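Local coordinates for naphthalene dioxygenase large subunit (Rhodococcus sp., PDB 2B1X), which forms the large subunit of a Rieske-type dioxygenase, with an Fe2/S2 cluster in its Rieske domain and an iron ion in its catalytic domain, at residues P347-F350 / K351-Y355; R377-T380 / R381-G385. All blocks are in the same frame, centred on the assembly; numbering follows the deposited sequence.

Contact 1: residues P347-F350 / K351-Y355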
loop_
_atom_site.group_PDB
_atom_site.type_symbol
_atom_site.label_atom_id
_atom_site.label_comp_id
_atom_site.label_asym_id
_atom_site.label_seq_id
_atom_site.Cartn_x
_atom_site.Cartn_y
_atom_site.Cartn_z
ATOM N N PRO A 347 -44.849 5.559 10.169
ATOM C CA PRO A 347 -45.287 4.180 10.394
ATOM C C PRO A 347 -44.184 3.243 9.928
ATOM O O PRO A 347 -43.445 3.623 9.011
ATOM C CB PRO A 347 -46.518 4.026 9.496
ATOM C CG PRO A 347 -46.912 5.426 9.086
ATOM C CD PRO A 347 -45.665 6.257 9.165
ATOM N N ASP A 348 -44.091 2.057 10.527
ATOM C CA ASP A 348 -42.998 1.111 10.242
ATOM C C ASP A 348 -42.946 0.672 8.784
ATOM O O ASP A 348 -41.869 0.460 8.239
ATOM C CB ASP A 348 -43.105 -0.118 11.129
ATOM C CG ASP A 348 -42.621 0.144 12.526
ATOM O OD1 ASP A 348 -42.722 -0.769 13.375
ATOM O OD2 ASP A 348 -42.108 1.239 12.865
ATOM N N TRP A 349 -44.112 0.542 8.160
ATOM C CA TRP A 349 -44.161 0.167 6.758
ATOM C C TRP A 349 -43.382 1.203 5.927
ATOM O O TRP A 349 -42.617 0.825 5.027
ATOM C CB TRP A 349 -45.615 -0.031 6.256
ATOM C CG TRP A 349 -46.452 1.219 6.154
ATOM C CD1 TRP A 349 -47.366 1.663 7.065
ATOM C CD2 TRP A 349 -46.460 2.173 5.088
ATOM N NE1 TRP A 349 -47.949 2.832 6.628
ATOM C CE2 TRP A 349 -47.409 3.170 5.418
ATOM C CE3 TRP A 349 -45.772 2.284 3.872
ATOM C CZ2 TRP A 349 -47.678 4.267 4.584
ATOM C CZ3 TRP A 349 -46.027 3.372 3.050
ATOM C CH2 TRP A 349 -46.974 4.355 3.411
ATOM N N PHE A 350 -43.571 2.493 6.243
ATOM C CA PHE A 350 -42.894 3.560 5.502
ATOM C C PHE A 350 -41.387 3.586 5.741
ATOM O O PHE A 350 -40.615 3.829 4.807
ATOM C CB PHE A 350 -43.497 4.919 5.815
ATOM C CG PHE A 350 -42.877 6.037 5.047
ATOM C CD1 PHE A 350 -41.775 6.742 5.574
ATOM C CD2 PHE A 350 -43.373 6.395 3.796
ATOM C CE1 PHE A 350 -41.200 7.784 4.863
ATOM C CE2 PHE A 350 -42.791 7.441 3.077
ATOM C CZ PHE A 350 -41.707 8.130 3.627
ATOM N N LYS A 351 -40.974 3.338 6.981
ATOM C CA LYS A 351 -39.536 3.278 7.322
ATOM C C LYS A 351 -38.802 2.224 6.483
ATOM O O LYS A 351 -37.757 2.503 5.888
ATOM C CB LYS A 351 -39.338 2.999 8.817
ATOM C CG LYS A 351 -39.750 4.158 9.734
ATOM C CD LYS A 351 -39.317 3.904 11.197
ATOM C CE LYS A 351 -39.996 4.856 12.181
ATOM N NZ LYS A 351 -39.482 4.709 13.565
ATOM N N ASP A 352 -39.384 1.032 6.398
ATOM C CA ASP A 352 -38.836 -0.044 5.581
ATOM C C ASP A 352 -38.809 0.297 4.082
ATOM O O ASP A 352 -37.800 0.098 3.398
ATOM C CB ASP A 352 -39.628 -1.338 5.785
ATOM C CG ASP A 352 -38.924 -2.539 5.166
ATOM O OD1 ASP A 352 -37.731 -2.768 5.492
ATOM O OD2 ASP A 352 -39.444 -3.285 4.323
ATOM N N GLU A 353 -39.921 0.805 3.575
ATOM C CA GLU A 353 -39.995 1.223 2.170
ATOM C C GLU A 353 -39.002 2.310 1.825
ATOM O O GLU A 353 -38.385 2.278 0.762
ATOM C CB GLU A 353 -41.411 1.699 1.801
ATOM C CG GLU A 353 -42.431 0.590 1.605
ATOM C CD GLU A 353 -41.970 -0.513 0.658
ATOM O OE1 GLU A 353 -41.360 -0.206 -0.395
ATOM O OE2 GLU A 353 -42.219 -1.700 0.962
ATOM N N SER A 354 -38.860 3.285 2.713
ATOM C CA SER A 354 -37.976 4.422 2.458
ATOM C C SER A 354 -36.491 3.979 2.484
ATOM O O SER A 354 -35.677 4.433 1.690
ATOM C CB SER A 354 -38.244 5.515 3.510
ATOM O OG SER A 354 -37.332 6.585 3.402
ATOM N N TYR A 355 -36.184 3.079 3.409
ATOM C CA TYR A 355 -34.891 2.417 3.533
ATOM C C TYR A 355 -34.501 1.659 2.275
ATOM O O TYR A 355 -33.362 1.790 1.803
ATOM C CB TYR A 355 -34.947 1.456 4.734
ATOM C CG TYR A 355 -33.921 0.331 4.752
ATOM C CD1 TYR A 355 -32.545 0.597 4.731
ATOM C CD2 TYR A 355 -34.329 -0.990 4.827
ATOM C CE1 TYR A 355 -31.610 -0.461 4.773
ATOM C CE2 TYR A 355 -33.420 -2.044 4.882
ATOM C CZ TYR A 355 -32.047 -1.756 4.849
ATOM O OH TYR A 355 -31.142 -2.785 4.910
#

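Contact 2: residues R377-T380 / R381-G385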
loop_
_atom_site.group_PDB
_atom_site.type_symbol
_atom_site.label_atom_id
_atom_site.label_comp_id
_atom_site.label_asym_id
_atom_site.label_seq_id
_atom_site.Cartn_x
_atom_site.Cartn_y
_atom_site.Cartn_z
ATOM N N ARG A 377 -13.573 9.100 -9.142
ATOM C CA ARG A 377 -12.218 8.535 -9.106
ATOM C C ARG A 377 -11.473 8.716 -10.416
ATOM O O ARG A 377 -10.251 8.969 -10.439
ATOM C CB ARG A 377 -12.232 7.059 -8.671
ATOM C CG ARG A 377 -12.919 6.080 -9.654
ATOM C CD ARG A 377 -13.300 4.749 -8.969
ATOM N NE ARG A 377 -12.079 4.067 -8.559
ATOM C CZ ARG A 377 -11.403 3.212 -9.336
ATOM N NH1 ARG A 377 -11.852 2.886 -10.558
ATOM N NH2 ARG A 377 -10.281 2.668 -8.883
ATOM N N SER A 378 -12.218 8.628 -11.519
ATOM C CA SER A 378 -11.642 8.879 -12.838
ATOM C C SER A 378 -11.109 10.325 -12.999
ATOM O O SER A 378 -9.978 10.508 -13.476
ATOM C CB SER A 378 -12.691 8.580 -13.925
ATOM O OG SER A 378 -12.257 9.040 -15.195
ATOM N N ILE A 379 -11.943 11.328 -12.658
ATOM C CA ILE A 379 -11.531 12.738 -12.709
ATOM C C ILE A 379 -10.283 12.928 -11.857
ATOM O O ILE A 379 -9.284 13.538 -12.302
ATOM C CB ILE A 379 -12.627 13.632 -12.103
ATOM C CG1 ILE A 379 -13.913 13.573 -12.921
ATOM C CG2 ILE A 379 -12.149 15.099 -11.984
ATOM C CD1 ILE A 379 -15.056 14.300 -12.219
ATOM N N THR A 380 -10.320 12.371 -10.641
ATOM C CA THR A 380 -9.221 12.572 -9.682
ATOM C C THR A 380 -7.902 12.070 -10.248
ATOM O O THR A 380 -6.904 12.729 -10.130
ATOM C CB THR A 380 -9.571 11.826 -8.371
ATOM O OG1 THR A 380 -10.684 12.513 -7.780
ATOM C CG2 THR A 380 -8.447 11.980 -7.331
ATOM N N ARG A 381 -7.912 10.884 -10.854
ATOM C CA ARG A 381 -6.703 10.300 -11.416
ATOM C C ARG A 381 -6.080 11.180 -12.499
ATOM O O ARG A 381 -4.892 11.478 -12.457
ATOM C CB ARG A 381 -6.984 8.916 -12.012
ATOM C CG ARG A 381 -5.727 8.252 -12.628
ATOM C CD ARG A 381 -5.916 6.816 -13.008
ATOM N NE ARG A 381 -4.655 6.245 -13.479
ATOM C CZ ARG A 381 -4.575 5.381 -14.490
ATOM N NH1 ARG A 381 -5.687 4.998 -15.103
ATOM N NH2 ARG A 381 -3.391 4.910 -14.872
ATOM N N VAL A 382 -6.883 11.547 -13.478
ATOM C CA VAL A 382 -6.354 12.264 -14.596
ATOM C C VAL A 382 -6.023 13.740 -14.202
ATOM O O VAL A 382 -5.128 14.359 -14.786
ATOM C CB VAL A 382 -7.221 12.003 -15.877
ATOM C CG1 VAL A 382 -8.485 12.884 -15.942
ATOM C CG2 VAL A 382 -6.370 12.118 -17.133
ATOM N N MET A 383 -6.659 14.237 -13.130
ATOM C CA MET A 383 -6.362 15.560 -12.598
ATOM C C MET A 383 -5.111 15.691 -11.737
ATOM O O MET A 383 -4.804 16.807 -11.280
ATOM C CB MET A 383 -7.573 16.174 -11.871
ATOM C CG MET A 383 -8.755 16.627 -12.778
ATOM S SD MET A 383 -8.424 17.680 -14.231
ATOM C CE MET A 383 -7.018 18.564 -13.665
ATOM N N GLY A 384 -4.415 14.567 -11.496
ATOM C CA GLY A 384 -3.069 14.570 -10.942
ATOM C C GLY A 384 -1.964 14.862 -11.962
ATOM O O GLY A 384 -0.813 15.055 -11.589
ATOM N N GLY A 385 -2.301 14.947 -13.257
ATOM C CA GLY A 385 -1.282 15.256 -14.249
ATOM C C GLY A 385 -0.908 16.745 -14.258
ATOM O O GLY A 385 -1.792 17.627 -14.193
#

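Contact 1: residues P347-F350 / K351-Y355
Lys351 reaches back along the first turn of helix 348-361 toward Asp348 and Pro347. Its CB lies 3.6 Å from Asp348 O, and CG, set beside the backbone N and anti to the carbonyl carbon (chi1 -69°), comes 3.8 Å from Pro347 O. Beyond CG the chain runs extended: CD and then CE pass Asp348 OD2 at about the same distance, CD at 4.2 Å, and NZ ends 4.4 Å from the same oxygen, longer than a salt bridge. NZ is instead hydrogen-bonded to Gln189 OE1 and Lys344 O. In the backbone, Lys351 N donates to the carbonyl of the N-cap residue Pro347, and the bonds Asp352 N to Asp348 O, Glu353 N to Trp349 O and Ser354 N to Phe350 O continue the alpha-helical ladder. On the inner side, Phe350 CE1 meets Ser354 CB at 4.0 Å, both residues resting on strands of the large antiparallel sheet, where Ser354 OG bonds to Ala319 O. Glu353 CG sits at the edge of the Trp349 ring, near its plane, 4.4 Å from CE3. The buried side combines apolar packing with a serine hydroxyl bond; the charge of exposed Asp348 would be expected to interact favourably with the helix dipole and Lys351.

Contact 2: residues R377-T380 / R381-G385
Ile379 and Met383 make the apolar part of this contact at the C-terminal end of helix 369-382. Ile379 CG2 touches Met383 CG at 3.8 Å, the two side chains crossing at a slant. In the methionine, chi1 (-71°) sets CG beside the backbone N, 3.2 Å from Ile379 O; beyond CG the chain bends at chi2 and chi3. Leu205 of helix 204-212 also packs on Ile379, and Tyr110 of the second subunit, a residue of that subunit's Fe2/S2 cluster pocket, covers it as well.

Backbone hydrogen bonds form the second group. Arg381 N donates to Arg377 O and Val382 N to Ser378 O, the latter nearly straight at 171° about the hydrogen. Met383 N to Ile379 O is shorter, 2.8 Å, but more bent at 144°. From there the chain leaves the helix through a type I beta turn, Val382 to Gly385, in which Gly385 N bonds to Val382 O at 3.3 Å.

The polar ends find their partners beyond the two segments. Arg377 forms salt bridges with Asp200 and Glu374, whereas Arg381, extended from CG to NE, pairs with Asp127 of the small subunit. Ser378 OG bonds to Gln94 of the second subunit, and Thr380 OG1 to Trp376 O and Asn202 N.

Taken together, the local bonds shape the helix end while its side chains find partners in its own chain, the second subunit and the small subunit: Arg381 pairs by charge with the small subunit, Arg377 with its own chain, and a serine hydroxyl with apolar packing serves the second large subunit. The anionic partners would be expected to keep both guanidinium groups charged.

In the fold
The two contacts sit at opposite ends of consecutive helices: contact 1 on the first turns of helix 348-361, contact 2 on the last turns of helix 369-382, with centres 39 Å apart and nearest atoms about 23 Å apart. Contact 1 is partly buried, one side lying against strands 318-330 and 333-343 while Asp348, Trp349 and Asp352 are exposed; the small subunit meets it through Tyr355. Contact 2 is largely buried and touches the second large subunit and the small subunit. Residues 347-355 mainly set a helix against strands of its own chain, whereas residues 377-385 spend their charges and hydroxyls on partners in their own helix, in residues 200-202 and in two other chains.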